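Local coordinates for protein putative phosphohistidine phosphatase SixA (PDB 2RFL) that probably removes phosphate from phosphohistidine or other phosphorylated substrates, as a histidine phosphatase, at residues Ile58-Ala63 and Met111-Asn116. Residues are numbered along the deposited sequence; the frame is centred on the assembly and turned at random.
Sequences ILSSTA and MLVGHN
Ser61 meets His115 just past the C-terminal ends of two neighbouring parallel strands, the place where histidine phosphatases, with their alpha-beta-alpha sandwich, form the active site. In one of its two modelled conformers Ser61 OG forms a 2.9 Å hydrogen bond with His115 NE2, in the plane of the imidazole and at its edge; either atom could be the donor. Ala63 CB approaches the same edge, nearest CE1. Beneath this pair, strands 58-60 and 111-114 run together at 17° and exchange backbone hydrogen bonds: Leu59 N to Met111 O, Val113 N to Leu59 O (2.6 Å) and Ser61 N to Val113 O. On the face of Ile58 and Val113, the bent selenomethionine Met111 brings its CE to 3.8 Å from Ile58 CG1. Leu59 and Leu112 lie side by side on the other face, Leu59 CD1 3.6 Å from Leu112 CD2. Further out, the rings of Tyr90 and His16, the histidine of the family's Arg-His motif and probably the one phosphorylated in catalysis, meet that of His115, whose backbone N is hydrogen-bonded to Tyr97 OH. In that same conformer an ST turn orients Ser61: with chi1 at 178°, Ser61 OG accepts a hydrogen bond from Ala63 N at 3.0 Å, N-H...O angle 162°.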
ATOM      1  N   ILE A  58      -7.088   2.231  -6.822  1.00 26.44           N
ATOM      2  CA  ILE A  58      -6.067   2.703  -5.880  1.00 25.68           C
ATOM      3  C   ILE A  58      -6.619   3.749  -4.920  1.00 25.45           C
ATOM      4  O   ILE A  58      -7.029   4.820  -5.374  1.00 24.68           O
ATOM      5  CB  ILE A  58      -4.847   3.372  -6.589  1.00 25.64           C
ATOM      6  CG1 ILE A  58      -4.134   2.386  -7.509  1.00 25.66           C
ATOM      7  CG2 ILE A  58      -3.855   3.934  -5.560  1.00 26.07           C
ATOM      8  CD1 ILE A  58      -3.300   3.046  -8.572  1.00 24.91           C
ATOM      9  N   LEU A  59      -6.596   3.449  -3.604  1.00 24.51           N
ATOM     10  CA  LEU A  59      -6.954   4.415  -2.540  1.00 23.39           C
ATOM     11  C   LEU A  59      -5.708   4.919  -1.821  1.00 24.00           C
ATOM     12  O   LEU A  59      -4.926   4.153  -1.279  1.00 23.32           O
ATOM     13  CB  LEU A  59      -7.911   3.801  -1.531  1.00 23.55           C
ATOM     14  CG  LEU A  59      -9.224   3.199  -2.021  1.00 24.16           C
ATOM     15  CD1 LEU A  59     -10.085   2.552  -0.928  1.00 19.16           C
ATOM     16  CD2 LEU A  59      -9.954   4.284  -2.809  1.00 23.59           C
ATOM     17  N   SER A  60      -5.497   6.222  -1.846  1.00 25.47           N
ATOM     18  CA  SER A  60      -4.241   6.801  -1.345  1.00 25.43           C
ATOM     19  C   SER A  60      -4.509   7.968  -0.427  1.00 25.68           C
ATOM     20  O   SER A  60      -5.475   8.680  -0.627  1.00 25.39           O
ATOM     21  CB  SER A  60      -3.382   7.308  -2.506  1.00 25.51           C
ATOM     22  OG  SER A  60      -2.200   8.007  -2.079  1.00 21.09           O
ATOM     23  N   SER A  61      -3.631   8.157   0.560  0.50 24.87           N
ATOM     24  CA  SER A  61      -3.484   9.419   1.269  0.50 23.90           C
ATOM     25  C   SER A  61      -3.347  10.579   0.261  0.50 25.29           C
ATOM     26  O   SER A  61      -2.829  10.430  -0.873  0.50 24.64           O
ATOM     27  CB  SER A  61      -2.253   9.366   2.214  0.50 24.25           C
ATOM     28  OG  SER A  61      -1.976  10.572   2.947  0.50 16.25           O
ATOM     29  N   THR A  62      -3.806  11.741   0.690  1.00 25.65           N
ATOM     30  CA  THR A  62      -3.617  12.921  -0.056  1.00 25.91           C
ATOM     31  C   THR A  62      -2.224  13.472   0.214  1.00 27.71           C
ATOM     32  O   THR A  62      -1.808  14.378  -0.498  1.00 27.76           O
ATOM     33  CB  THR A  62      -4.688  13.954   0.325  1.00 25.77           C
ATOM     34  OG1 THR A  62      -4.842  13.942   1.744  1.00 22.83           O
ATOM     35  CG2 THR A  62      -5.994  13.588  -0.305  1.00 21.26           C
ATOM     36  N   ALA A  63      -1.506  12.943   1.236  1.00 28.62           N
ATOM     37  CA  ALA A  63      -0.202  13.545   1.625  1.00 30.18           C
ATOM     38  C   ALA A  63       0.755  13.485   0.447  1.00 30.44           C
ATOM     39  O   ALA A  63       0.901  12.450  -0.166  1.00 29.36           O
ATOM     40  CB  ALA A  63       0.401  12.880   2.844  1.00 29.32           C
HETATM   41  N   MSE A 111      -5.877  -1.591  -4.021  1.00 38.08           N
HETATM   42  CA  MSE A 111      -4.611  -1.229  -3.464  1.00 36.08           C
HETATM   43  C   MSE A 111      -4.758   0.004  -2.599  1.00 34.53           C
HETATM   44  O   MSE A 111      -5.302   1.031  -3.029  1.00 33.65           O
HETATM   45  CB  MSE A 111      -3.599  -0.942  -4.552  1.00 36.46           C
HETATM   46  CG  MSE A 111      -2.345  -0.353  -3.997  1.00 37.81           C
HETATM   47 SE   MSE A 111      -0.870  -0.507  -5.175  0.95 46.00          SE
HETATM   48  CE  MSE A 111      -0.846   1.297  -6.027  1.00 36.84           C
ATOM     49  N   LEU A 112      -4.240  -0.098  -1.387  1.00 32.55           N
ATOM     50  CA  LEU A 112      -4.209   1.036  -0.506  1.00 32.10           C
ATOM     51  C   LEU A 112      -2.817   1.647  -0.480  1.00 31.54           C
ATOM     52  O   LEU A 112      -1.843   0.926  -0.411  1.00 31.88           O
ATOM     53  CB  LEU A 112      -4.684   0.641   0.906  1.00 31.29           C
ATOM     54  CG  LEU A 112      -6.092   0.058   1.080  1.00 32.14           C
ATOM     55  CD1 LEU A 112      -6.356   0.218   2.532  1.00 35.42           C
ATOM     56  CD2 LEU A 112      -7.291   0.708   0.279  1.00 31.46           C
ATOM     57  N   VAL A 113      -2.735   2.978  -0.520  1.00 31.01           N
ATOM     58  CA  VAL A 113      -1.454   3.713  -0.393  1.00 31.24           C
ATOM     59  C   VAL A 113      -1.507   4.704   0.804  1.00 31.11           C
ATOM     60  O   VAL A 113      -2.042   5.802   0.722  1.00 29.65           O
ATOM     61  CB  VAL A 113      -1.062   4.449  -1.729  1.00 31.05           C
ATOM     62  CG1 VAL A 113       0.323   5.180  -1.643  1.00 31.25           C
ATOM     63  CG2 VAL A 113      -1.097   3.490  -2.898  1.00 32.50           C
ATOM     64  N   GLY A 114      -0.927   4.291   1.922  1.00 32.53           N
ATOM     65  CA  GLY A 114      -0.908   5.117   3.145  1.00 32.29           C
ATOM     66  C   GLY A 114       0.326   4.850   3.976  1.00 31.89           C
ATOM     67  O   GLY A 114       1.374   4.495   3.432  1.00 31.54           O
ATOM     68  N   HIS A 115       0.181   4.996   5.294  1.00 31.59           N
ATOM     69  CA  HIS A 115       1.317   5.168   6.208  1.00 31.72           C
ATOM     70  C   HIS A 115       1.286   4.182   7.360  1.00 31.81           C
ATOM     71  O   HIS A 115       0.220   3.719   7.755  1.00 31.01           O
ATOM     72  CB  HIS A 115       1.351   6.580   6.861  1.00 31.17           C
ATOM     73  CG  HIS A 115       0.911   7.700   5.982  1.00 29.72           C
ATOM     74  ND1 HIS A 115       1.735   8.759   5.672  1.00 32.83           N
ATOM     75  CD2 HIS A 115      -0.287   7.987   5.417  1.00 32.66           C
ATOM     76  CE1 HIS A 115       1.084   9.634   4.927  1.00 31.66           C
ATOM     77  NE2 HIS A 115      -0.145   9.185   4.750  1.00 35.42           N
ATOM     78  N   ASN A 116       2.478   3.902   7.894  1.00 32.05           N
ATOM     79  CA  ASN A 116       2.672   3.286   9.206  1.00 32.29           C
ATOM     80  C   ASN A 116       2.198   4.225  10.336  1.00 32.25           C
ATOM     81  O   ASN A 116       2.278   5.428  10.178  1.00 32.69           O
ATOM     82  CB  ASN A 116       4.159   2.927   9.394  1.00 32.42           C
ATOM     83  CG  ASN A 116       4.502   1.501   8.926  1.00 33.87           C
ATOM     84  OD1 ASN A 116       3.628   0.686   8.600  1.00 35.29           O
ATOM     85  ND2 ASN A 116       5.785   1.194   8.919  1.00 36.97           N
TER